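Local coordinates for peptide ABC transporter, peptide-binding protein (Thermus thermophilus, PDB 2D5W) that probably captures oligopeptides for uptake by an ABC transporter and is seen here with a pentapeptide bound, at residues E183-N186 with E187-R190; P16-L19 with A20-L24; N439-S443 with A444-A448. All coordinates share one frame; numbering follows the deposited sequence.

Overall arrangement
Contact 2 (16-24) comes first along the chain, in the loop between strand 7-12 and helix 31-40. Contact 1 (183-190) follows within helix 182-194, and contact 3 (439-448) comes last, where the chain leaves strand 435-438 for helix 443-446. Centres are about 16 Å apart for contacts 1 and 2 and for 2 and 3, and about 21 Å for 1 and 3. Contacts 2 and 3 touch: Arg17 NH2 probably bonds to Ala444 O. Contact 1 does not touch contact 3, yet Arg190 reaches Asp449, just beyond it. Such links between remote chain parts are consistent with two lobes closed on a peptide, on which Phe447 packs.

Contact 1: E183-N186 with E187-R190; sequences EKLN and ELYR
Glu183 O takes the amide hydrogen of Glu187 N at 3.1 Å, the first of four consecutive bonds of the i to i+4 kind. Lys184 O does double duty: it accepts from Leu188 N at 3.0 Å and also from a water that donates to it at 2.8 Å. That same water donates to Glu187 OE1, so the extended side chain of Glu187 is tied back to the helix backbone one turn earlier. Leu185 O receives Tyr189 N, while the side chains of these two residues run side by side in the same direction. Leu185 holds CG anti to its amide nitrogen (chi1 -175°), beside the carbonyl carbon, and from there CD1 comes alongside the ring, 3.6 Å from Tyr189 CE2; the ring's hydroxyl goes on to Lys114 O. With an alanine in place of Tyr189, a gap would probably open beside Leu185 CD1 and Lys114 O would be left without its hydroxyl partner. Asn186 closes the series, its O accepting from Arg190 N at 2.9 Å. Its amide crosses the arginine chain obliquely, with OD1 3.2 Å from Arg190 CD, and the amide and guanidinium planes stand 29° apart. This is close packing; the guanidinium's main partner is Asp449, joined by a salt bridge through NE, while Asn186 OD1 has a weak bond from Arg454. Buried Leu185, Asn186 and Tyr189 against exposed Glu183, Lys184 and Glu187 mark an amphipathic alpha-helix, whose Leu188 and Tyr189 side chains pack on helix 159-173.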
ATOM      1  N   GLU A 183      -7.175  15.789 -18.504  1.00 14.42           N
ATOM      2  CA  GLU A 183      -5.829  16.195 -18.110  1.00 15.84           C
ATOM      3  C   GLU A 183      -5.838  17.425 -17.204  1.00 14.47           C
ATOM      4  O   GLU A 183      -5.188  17.444 -16.154  1.00 14.79           O
ATOM      5  CB  GLU A 183      -4.987  16.476 -19.354  1.00 18.66           C
ATOM      6  CG  GLU A 183      -4.726  15.247 -20.212  1.00 24.77           C
ATOM      7  CD  GLU A 183      -4.931  15.516 -21.692  1.00 28.77           C
ATOM      8  OE1 GLU A 183      -4.388  16.521 -22.199  1.00 31.90           O
ATOM      9  OE2 GLU A 183      -5.631  14.718 -22.350  1.00 31.75           O
ATOM     10  N   LYS A 184      -6.578  18.449 -17.613  1.00 14.24           N
ATOM     11  CA  LYS A 184      -6.667  19.681 -16.841  1.00 14.71           C
ATOM     12  C   LYS A 184      -7.362  19.460 -15.504  1.00 13.56           C
ATOM     13  O   LYS A 184      -6.967  20.037 -14.490  1.00 12.80           O
ATOM     14  CB  LYS A 184      -7.406  20.754 -17.649  1.00 16.98           C
ATOM     15  CG  LYS A 184      -6.573  21.359 -18.777  1.00 20.91           C
ATOM     16  CD  LYS A 184      -6.020  20.290 -19.710  1.00 25.92           C
ATOM     17  CE  LYS A 184      -5.012  20.869 -20.691  1.00 28.29           C
ATOM     18  NZ  LYS A 184      -4.383  19.805 -21.524  1.00 30.06           N
ATOM     19  N   LEU A 185      -8.389  18.616 -15.500  1.00 12.40           N
ATOM     20  CA  LEU A 185      -9.124  18.330 -14.274  1.00 11.79           C
ATOM     21  C   LEU A 185      -8.226  17.600 -13.276  1.00 10.88           C
ATOM     22  O   LEU A 185      -8.239  17.892 -12.077  1.00 11.76           O
ATOM     23  CB  LEU A 185     -10.357  17.485 -14.592  1.00 12.93           C
ATOM     24  CG  LEU A 185     -11.304  17.200 -13.425  1.00 11.59           C
ATOM     25  CD1 LEU A 185     -11.789  18.505 -12.796  1.00 13.82           C
ATOM     26  CD2 LEU A 185     -12.479  16.390 -13.937  1.00 13.33           C
ATOM     27  N   ASN A 186      -7.439  16.652 -13.776  1.00 11.10           N
ATOM     28  CA  ASN A 186      -6.524  15.904 -12.922  1.00 10.47           C
ATOM     29  C   ASN A 186      -5.509  16.864 -12.301  1.00 10.44           C
ATOM     30  O   ASN A 186      -5.209  16.781 -11.110  1.00 10.88           O
ATOM     31  CB  ASN A 186      -5.812  14.821 -13.741  1.00 11.06           C
ATOM     32  CG  ASN A 186      -4.807  14.033 -12.920  1.00  9.92           C
ATOM     33  OD1 ASN A 186      -3.598  14.229 -13.047  1.00 12.40           O
ATOM     34  ND2 ASN A 186      -5.303  13.142 -12.068  1.00 10.65           N
ATOM     35  N   GLU A 187      -4.990  17.782 -13.109  1.00 11.57           N
ATOM     36  CA  GLU A 187      -4.020  18.757 -12.623  1.00 12.75           C
ATOM     37  C   GLU A 187      -4.633  19.639 -11.540  1.00 11.41           C
ATOM     38  O   GLU A 187      -3.988  19.941 -10.533  1.00 11.16           O
ATOM     39  CB  GLU A 187      -3.519  19.627 -13.779  1.00 16.11           C
ATOM     40  CG  GLU A 187      -2.561  20.731 -13.363  1.00 23.23           C
ATOM     41  CD  GLU A 187      -1.966  21.464 -14.552  1.00 27.08           C
ATOM     42  OE1 GLU A 187      -2.740  21.983 -15.384  1.00 30.41           O
ATOM     43  OE2 GLU A 187      -0.721  21.519 -14.653  1.00 30.77           O
ATOM     44  N   LEU A 188      -5.879  20.052 -11.747  1.00 11.61           N
ATOM     45  CA  LEU A 188      -6.568  20.900 -10.785  1.00 11.56           C
ATOM     46  C   LEU A 188      -6.642  20.230  -9.418  1.00 11.16           C
ATOM     47  O   LEU A 188      -6.326  20.841  -8.397  1.00 10.91           O
ATOM     48  CB  LEU A 188      -7.986  21.208 -11.273  1.00 14.29           C
ATOM     49  CG  LEU A 188      -8.803  22.161 -10.400  1.00 15.04           C
ATOM     50  CD1 LEU A 188      -8.303  23.586 -10.581  1.00 18.08           C
ATOM     51  CD2 LEU A 188     -10.266  22.070 -10.791  1.00 17.17           C
ATOM     52  N   TYR A 189      -7.063  18.973  -9.397  1.00 11.03           N
ATOM     53  CA  TYR A 189      -7.178  18.259  -8.136  1.00 11.24           C
ATOM     54  C   TYR A 189      -5.824  17.929  -7.513  1.00 10.43           C
ATOM     55  O   TYR A 189      -5.674  18.015  -6.296  1.00 11.59           O
ATOM     56  CB  TYR A 189      -8.019  16.992  -8.313  1.00 11.58           C
ATOM     57  CG  TYR A 189      -9.481  17.269  -8.606  1.00 12.79           C
ATOM     58  CD1 TYR A 189     -10.165  18.291  -7.945  1.00 12.80           C
ATOM     59  CD2 TYR A 189     -10.192  16.481  -9.511  1.00 13.19           C
ATOM     60  CE1 TYR A 189     -11.521  18.519  -8.177  1.00 14.08           C
ATOM     61  CE2 TYR A 189     -11.547  16.700  -9.746  1.00 13.43           C
ATOM     62  CZ  TYR A 189     -12.204  17.718  -9.078  1.00 13.97           C
ATOM     63  OH  TYR A 189     -13.545  17.932  -9.302  1.00 16.99           O
ATOM     64  N   ARG A 190      -4.836  17.561  -8.327  1.00 10.93           N
ATOM     65  CA  ARG A 190      -3.513  17.263  -7.776  1.00 10.81           C
ATOM     66  C   ARG A 190      -2.953  18.511  -7.103  1.00 11.32           C
ATOM     67  O   ARG A 190      -2.409  18.444  -5.999  1.00 11.83           O
ATOM     68  CB  ARG A 190      -2.530  16.814  -8.866  1.00 11.77           C
ATOM     69  CG  ARG A 190      -2.847  15.482  -9.517  1.00 12.86           C
ATOM     70  CD  ARG A 190      -1.774  15.080 -10.529  1.00 11.98           C
ATOM     71  NE  ARG A 190      -0.572  14.524  -9.906  1.00 13.12           N
ATOM     72  CZ  ARG A 190       0.576  15.176  -9.739  1.00 12.29           C
ATOM     73  NH1 ARG A 190       0.706  16.434 -10.143  1.00 15.76           N
ATOM     74  NH2 ARG A 190       1.608  14.559  -9.176  1.00 14.35           N
TER
HETATM   75  O   HOH W   1      -5.704  22.533 -14.613  1.00 23.89           O

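Contact 2: P16-L19 with A20-L24; sequences PRVL and AGDFL
Val18 and Asp22 meet with their side chains at about a right angle, one methyl doing the touching: Val18 CG2 lies 3.7 Å from Asp22 OD2 and 3.8 Å from Asp22 CB. The valine places this methyl between its own backbone N and carbonyl carbon (CG1 takes the place beside the N, chi1 -67°), and from there it faces the flank of the aspartate. The carboxylate, swung anti to its amide nitrogen, is occupied elsewhere: OD1 accepts from Ile27 N, and OD2 from Ser28 N while forming a salt bridge with Lys33. So many bonds hold its rotation, and they would tend to favour the charged form of a buried acid. What brings the two side chains together is a tight reversal of the intervening backbone at Ala20. With its positive phi (68°), Ala20 sits at the centre of a classic gamma turn closed by Gly21 N bonding to Leu19 O at 2.8 Å; a second turn follows, an inverse gamma turn centred on Asp22 itself, whose bond from Phe23 N to Gly21 O is weak. The first closure is bent, the N-H...O angle being 144°, as the seven-membered ring of a gamma turn requires. Leu19 and Ala20, next to each other in sequence, approach only loosely, Leu19 CG standing 4.3 Å from Ala20 CB, and both lean on Leu202 of helix 199-203. Ala20 N gives its hydrogen to Glu37 OE1, which fastens the turn to helix 31-40, the same helix that Val18 meets through Lys33.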
ATOM      1  N   PRO A  16       8.345   9.446   1.945  1.00  7.62           N
ATOM      2  CA  PRO A  16       7.101   9.868   1.290  1.00  8.57           C
ATOM      3  C   PRO A  16       7.382  10.973   0.275  1.00  8.27           C
ATOM      4  O   PRO A  16       8.203  11.854   0.525  1.00  9.20           O
ATOM      5  CB  PRO A  16       6.256  10.392   2.448  1.00  9.20           C
ATOM      6  CG  PRO A  16       6.775   9.642   3.635  1.00 11.09           C
ATOM      7  CD  PRO A  16       8.263   9.623   3.406  1.00  9.01           C
ATOM      8  N   ARG A  17       6.706  10.933  -0.868  1.00  8.19           N
ATOM      9  CA  ARG A  17       6.892  11.978  -1.869  1.00  8.69           C
ATOM     10  C   ARG A  17       6.144  13.236  -1.416  1.00  8.06           C
ATOM     11  O   ARG A  17       6.603  14.355  -1.640  1.00  9.36           O
ATOM     12  CB  ARG A  17       6.378  11.505  -3.228  1.00 10.23           C
ATOM     13  CG  ARG A  17       6.491  12.542  -4.350  1.00  9.95           C
ATOM     14  CD  ARG A  17       7.894  13.139  -4.462  1.00 10.83           C
ATOM     15  NE  ARG A  17       8.013  14.085  -5.574  1.00 12.54           N
ATOM     16  CZ  ARG A  17       8.188  13.736  -6.845  1.00 13.43           C
ATOM     17  NH1 ARG A  17       8.280  14.669  -7.783  1.00 15.07           N
ATOM     18  NH2 ARG A  17       8.284  12.456  -7.180  1.00 14.19           N
ATOM     19  N   VAL A  18       4.985  13.028  -0.796  1.00  7.61           N
ATOM     20  CA  VAL A  18       4.150  14.099  -0.248  1.00  8.70           C
ATOM     21  C   VAL A  18       3.627  13.581   1.088  1.00  8.74           C
ATOM     22  O   VAL A  18       3.715  12.379   1.363  1.00  9.11           O
ATOM     23  CB  VAL A  18       2.952  14.465  -1.173  1.00  9.21           C
ATOM     24  CG1 VAL A  18       3.464  15.092  -2.456  1.00 11.08           C
ATOM     25  CG2 VAL A  18       2.112  13.237  -1.469  1.00 10.79           C
ATOM     26  N   LEU A  19       3.073  14.468   1.910  1.00  8.76           N
ATOM     27  CA  LEU A  19       2.610  14.060   3.226  1.00  8.97           C
ATOM     28  C   LEU A  19       1.450  14.895   3.754  1.00  9.34           C
ATOM     29  O   LEU A  19       1.322  16.075   3.419  1.00  9.34           O
ATOM     30  CB  LEU A  19       3.777  14.169   4.212  1.00 10.93           C
ATOM     31  CG  LEU A  19       3.629  13.653   5.643  1.00 10.43           C
ATOM     32  CD1 LEU A  19       3.693  12.135   5.640  1.00 12.59           C
ATOM     33  CD2 LEU A  19       4.746  14.223   6.516  1.00 13.57           C
ATOM     34  N   ALA A  20       0.611  14.259   4.566  1.00  9.51           N
ATOM     35  CA  ALA A  20      -0.512  14.903   5.248  1.00  9.61           C
ATOM     36  C   ALA A  20      -1.705  15.422   4.450  1.00  9.44           C
ATOM     37  O   ALA A  20      -2.838  15.017   4.712  1.00 10.36           O
ATOM     38  CB  ALA A  20       0.032  16.026   6.142  1.00 11.18           C
ATOM     39  N   GLY A  21      -1.463  16.326   3.509  1.00 10.08           N
ATOM     40  CA  GLY A  21      -2.552  16.897   2.730  1.00  9.50           C
ATOM     41  C   GLY A  21      -3.149  16.019   1.646  1.00  9.48           C
ATOM     42  O   GLY A  21      -4.270  16.261   1.197  1.00 10.10           O
ATOM     43  N   ASP A  22      -2.400  15.005   1.226  1.00  8.91           N
ATOM     44  CA  ASP A  22      -2.829  14.067   0.179  1.00  8.40           C
ATOM     45  C   ASP A  22      -3.663  12.986   0.870  1.00  8.41           C
ATOM     46  O   ASP A  22      -3.359  11.792   0.783  1.00  9.41           O
ATOM     47  CB  ASP A  22      -1.563  13.481  -0.467  1.00 10.01           C
ATOM     48  CG  ASP A  22      -1.849  12.497  -1.584  1.00 10.83           C
ATOM     49  OD1 ASP A  22      -2.787  12.718  -2.377  1.00 11.83           O
ATOM     50  OD2 ASP A  22      -1.096  11.504  -1.682  1.00 11.64           O
ATOM     51  N   PHE A  23      -4.741  13.411   1.528  1.00  9.72           N
ATOM     52  CA  PHE A  23      -5.558  12.498   2.316  1.00  9.11           C
ATOM     53  C   PHE A  23      -6.341  11.404   1.608  1.00 10.22           C
ATOM     54  O   PHE A  23      -6.820  10.478   2.261  1.00 11.23           O
ATOM     55  CB  PHE A  23      -6.446  13.289   3.302  1.00  9.61           C
ATOM     56  CG  PHE A  23      -7.544  14.096   2.663  1.00  8.90           C
ATOM     57  CD1 PHE A  23      -8.739  13.492   2.288  1.00  9.52           C
ATOM     58  CD2 PHE A  23      -7.411  15.471   2.505  1.00  9.73           C
ATOM     59  CE1 PHE A  23      -9.789  14.246   1.767  1.00  9.80           C
ATOM     60  CE2 PHE A  23      -8.459  16.235   1.985  1.00  9.97           C
ATOM     61  CZ  PHE A  23      -9.649  15.618   1.619  1.00  9.92           C
ATOM     62  N   LEU A  24      -6.472  11.491   0.288  1.00 10.08           N
ATOM     63  CA  LEU A  24      -7.140  10.429  -0.459  1.00  9.95           C
ATOM     64  C   LEU A  24      -6.058   9.552  -1.096  1.00 10.33           C
ATOM     65  O   LEU A  24      -6.356   8.582  -1.791  1.00 11.29           O
ATOM     66  CB  LEU A  24      -8.068  10.999  -1.535  1.00 10.46           C
ATOM     67  CG  LEU A  24      -9.328  11.702  -1.012  1.00 10.40           C
ATOM     68  CD1 LEU A  24     -10.166  12.175  -2.190  1.00 11.50           C
ATOM     69  CD2 LEU A  24     -10.133  10.761  -0.125  1.00 12.35           C
TER

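Contact 3: N439-S443 with A444-A448; sequences NNAPS and AVVFA
Pro442 O is gripped by two amides of the following turn, Val445 N at 2.8 Å and Val446 N at 2.9 Å. The two come in differently: Val446 N approaches almost in line with the C=O bond, whereas Val445 N stands above the carbonyl plane, 58° out of it, and its bond is the more bent. Ser443 O continues the pattern by accepting from Phe447 N at 3.0 Å. The side chains of the incoming chain pack against the same turn. Ala441 CB is met by one methyl from each valine, with Val446 CG1 the nearer at 3.7 Å, and the Pro442 ring lies beside Val445, its CD 3.9 Å from Val445 CG2. Ser443 carries its hydroxyl anti to its backbone N (chi1 165°), which brings OG to the edge of the Phe447 ring, near the ring plane and 3.1 Å from Phe447 CD1. That hydroxyl is also hydrogen-bonded to Gln14 OE1 and to Gln30 NE2, so a buried polar atom has two partners from near the N-terminus of the chain. Over one face of the same ring sits Val446 CG2, 3.8 Å above the plane and over its centre. Phe466 adds an edge-to-face contact. The whole is a short helix following strand 435-438, with Pro442 at its N-cap position; just past its end, before helix 449-452, Phe447 sets its ring against an apolar side chain of the bound peptide, in the binding site of a family 5 solute-binding protein.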
ATOM      1  N   ASN A 439      16.072   0.314 -15.201  1.00 10.54           N
ATOM      2  CA  ASN A 439      15.689   1.713 -15.081  1.00 11.42           C
ATOM      3  C   ASN A 439      15.065   1.911 -13.709  1.00 10.82           C
ATOM      4  O   ASN A 439      13.845   1.909 -13.557  1.00 11.44           O
ATOM      5  CB  ASN A 439      14.703   2.100 -16.185  1.00 12.69           C
ATOM      6  CG  ASN A 439      14.293   3.551 -16.104  1.00 15.09           C
ATOM      7  OD1 ASN A 439      15.007   4.374 -15.529  1.00 17.44           O
ATOM      8  ND2 ASN A 439      13.146   3.880 -16.686  1.00 17.04           N
ATOM      9  N   ASN A 440      15.923   2.080 -12.710  1.00 10.10           N
ATOM     10  CA  ASN A 440      15.477   2.237 -11.335  1.00  9.56           C
ATOM     11  C   ASN A 440      15.487   3.677 -10.849  1.00  9.83           C
ATOM     12  O   ASN A 440      16.226   4.519 -11.362  1.00 11.03           O
ATOM     13  CB  ASN A 440      16.351   1.393 -10.407  1.00  9.76           C
ATOM     14  CG  ASN A 440      16.390  -0.072 -10.804  1.00  8.54           C
ATOM     15  OD1 ASN A 440      15.474  -0.585 -11.454  1.00  9.46           O
ATOM     16  ND2 ASN A 440      17.447  -0.761 -10.395  1.00 10.05           N
ATOM     17  N   ALA A 441      14.661   3.947  -9.846  1.00  9.84           N
ATOM     18  CA  ALA A 441      14.566   5.276  -9.257  1.00  9.42           C
ATOM     19  C   ALA A 441      14.051   5.119  -7.831  1.00  9.53           C
ATOM     20  O   ALA A 441      13.597   4.044  -7.444  1.00  9.94           O
ATOM     21  CB  ALA A 441      13.621   6.156 -10.084  1.00 10.96           C
ATOM     22  N   PRO A 442      14.116   6.187  -7.025  1.00  9.17           N
ATOM     23  CA  PRO A 442      13.638   6.102  -5.640  1.00  9.95           C
ATOM     24  C   PRO A 442      12.140   5.835  -5.524  1.00  9.07           C
ATOM     25  O   PRO A 442      11.366   6.125  -6.442  1.00  8.92           O
ATOM     26  CB  PRO A 442      13.992   7.473  -5.060  1.00 11.20           C
ATOM     27  CG  PRO A 442      15.138   7.937  -5.902  1.00 11.82           C
ATOM     28  CD  PRO A 442      14.732   7.500  -7.286  1.00 10.02           C
ATOM     29  N   SER A 443      11.751   5.288  -4.378  1.00  9.12           N
ATOM     30  CA  SER A 443      10.358   5.011  -4.059  1.00  9.07           C
ATOM     31  C   SER A 443       9.517   6.277  -4.257  1.00  9.42           C
ATOM     32  O   SER A 443       8.422   6.225  -4.815  1.00  9.78           O
ATOM     33  CB  SER A 443      10.273   4.533  -2.602  1.00  9.39           C
ATOM     34  OG  SER A 443       8.950   4.574  -2.099  1.00  9.00           O
ATOM     35  N   ALA A 444      10.047   7.414  -3.809  1.00  8.86           N
ATOM     36  CA  ALA A 444       9.342   8.691  -3.921  1.00  9.60           C
ATOM     37  C   ALA A 444       9.073   9.093  -5.368  1.00 10.09           C
ATOM     38  O   ALA A 444       8.227   9.951  -5.632  1.00 11.49           O
ATOM     39  CB  ALA A 444      10.132   9.784  -3.211  1.00 10.96           C
ATOM     40  N   VAL A 445       9.798   8.482  -6.299  1.00  8.64           N
ATOM     41  CA  VAL A 445       9.622   8.759  -7.719  1.00  9.67           C
ATOM     42  C   VAL A 445       8.738   7.711  -8.398  1.00  9.83           C
ATOM     43  O   VAL A 445       7.719   8.048  -9.000  1.00 10.43           O
ATOM     44  CB  VAL A 445      10.985   8.804  -8.460  1.00 10.01           C
ATOM     45  CG1 VAL A 445      10.759   8.913  -9.965  1.00 12.39           C
ATOM     46  CG2 VAL A 445      11.800   9.994  -7.976  1.00 13.11           C
ATOM     47  N   VAL A 446       9.104   6.438  -8.279  1.00  9.39           N
ATOM     48  CA  VAL A 446       8.344   5.389  -8.954  1.00  9.64           C
ATOM     49  C   VAL A 446       6.944   5.130  -8.419  1.00  9.36           C
ATOM     50  O   VAL A 446       6.087   4.626  -9.146  1.00 10.45           O
ATOM     51  CB  VAL A 446       9.127   4.045  -8.996  1.00  9.92           C
ATOM     52  CG1 VAL A 446      10.463   4.249  -9.694  1.00 10.53           C
ATOM     53  CG2 VAL A 446       9.326   3.489  -7.591  1.00 10.10           C
ATOM     54  N   PHE A 447       6.695   5.482  -7.162  1.00  8.57           N
ATOM     55  CA  PHE A 447       5.379   5.257  -6.580  1.00  9.58           C
ATOM     56  C   PHE A 447       4.489   6.498  -6.598  1.00  9.24           C
ATOM     57  O   PHE A 447       3.390   6.485  -6.047  1.00 10.68           O
ATOM     58  CB  PHE A 447       5.521   4.701  -5.158  1.00  8.28           C
ATOM     59  CG  PHE A 447       6.188   3.346  -5.101  1.00  8.33           C
ATOM     60  CD1 PHE A 447       7.038   3.033  -4.048  1.00  9.10           C
ATOM     61  CD2 PHE A 447       5.972   2.387  -6.094  1.00  9.33           C
ATOM     62  CE1 PHE A 447       7.669   1.793  -3.977  1.00  9.43           C
ATOM     63  CE2 PHE A 447       6.601   1.137  -6.030  1.00  8.88           C
ATOM     64  CZ  PHE A 447       7.450   0.845  -4.969  1.00  8.28           C
ATOM     65  N   ALA A 448       4.969   7.573  -7.217  1.00  9.93           N
ATOM     66  CA  ALA A 448       4.168   8.788  -7.352  1.00  9.73           C
ATOM     67  C   ALA A 448       3.183   8.499  -8.486  1.00  9.17           C
ATOM     68  O   ALA A 448       3.521   7.790  -9.447  1.00  9.59           O
ATOM     69  CB  ALA A 448       5.051   9.976  -7.704  1.00 11.93           C
TER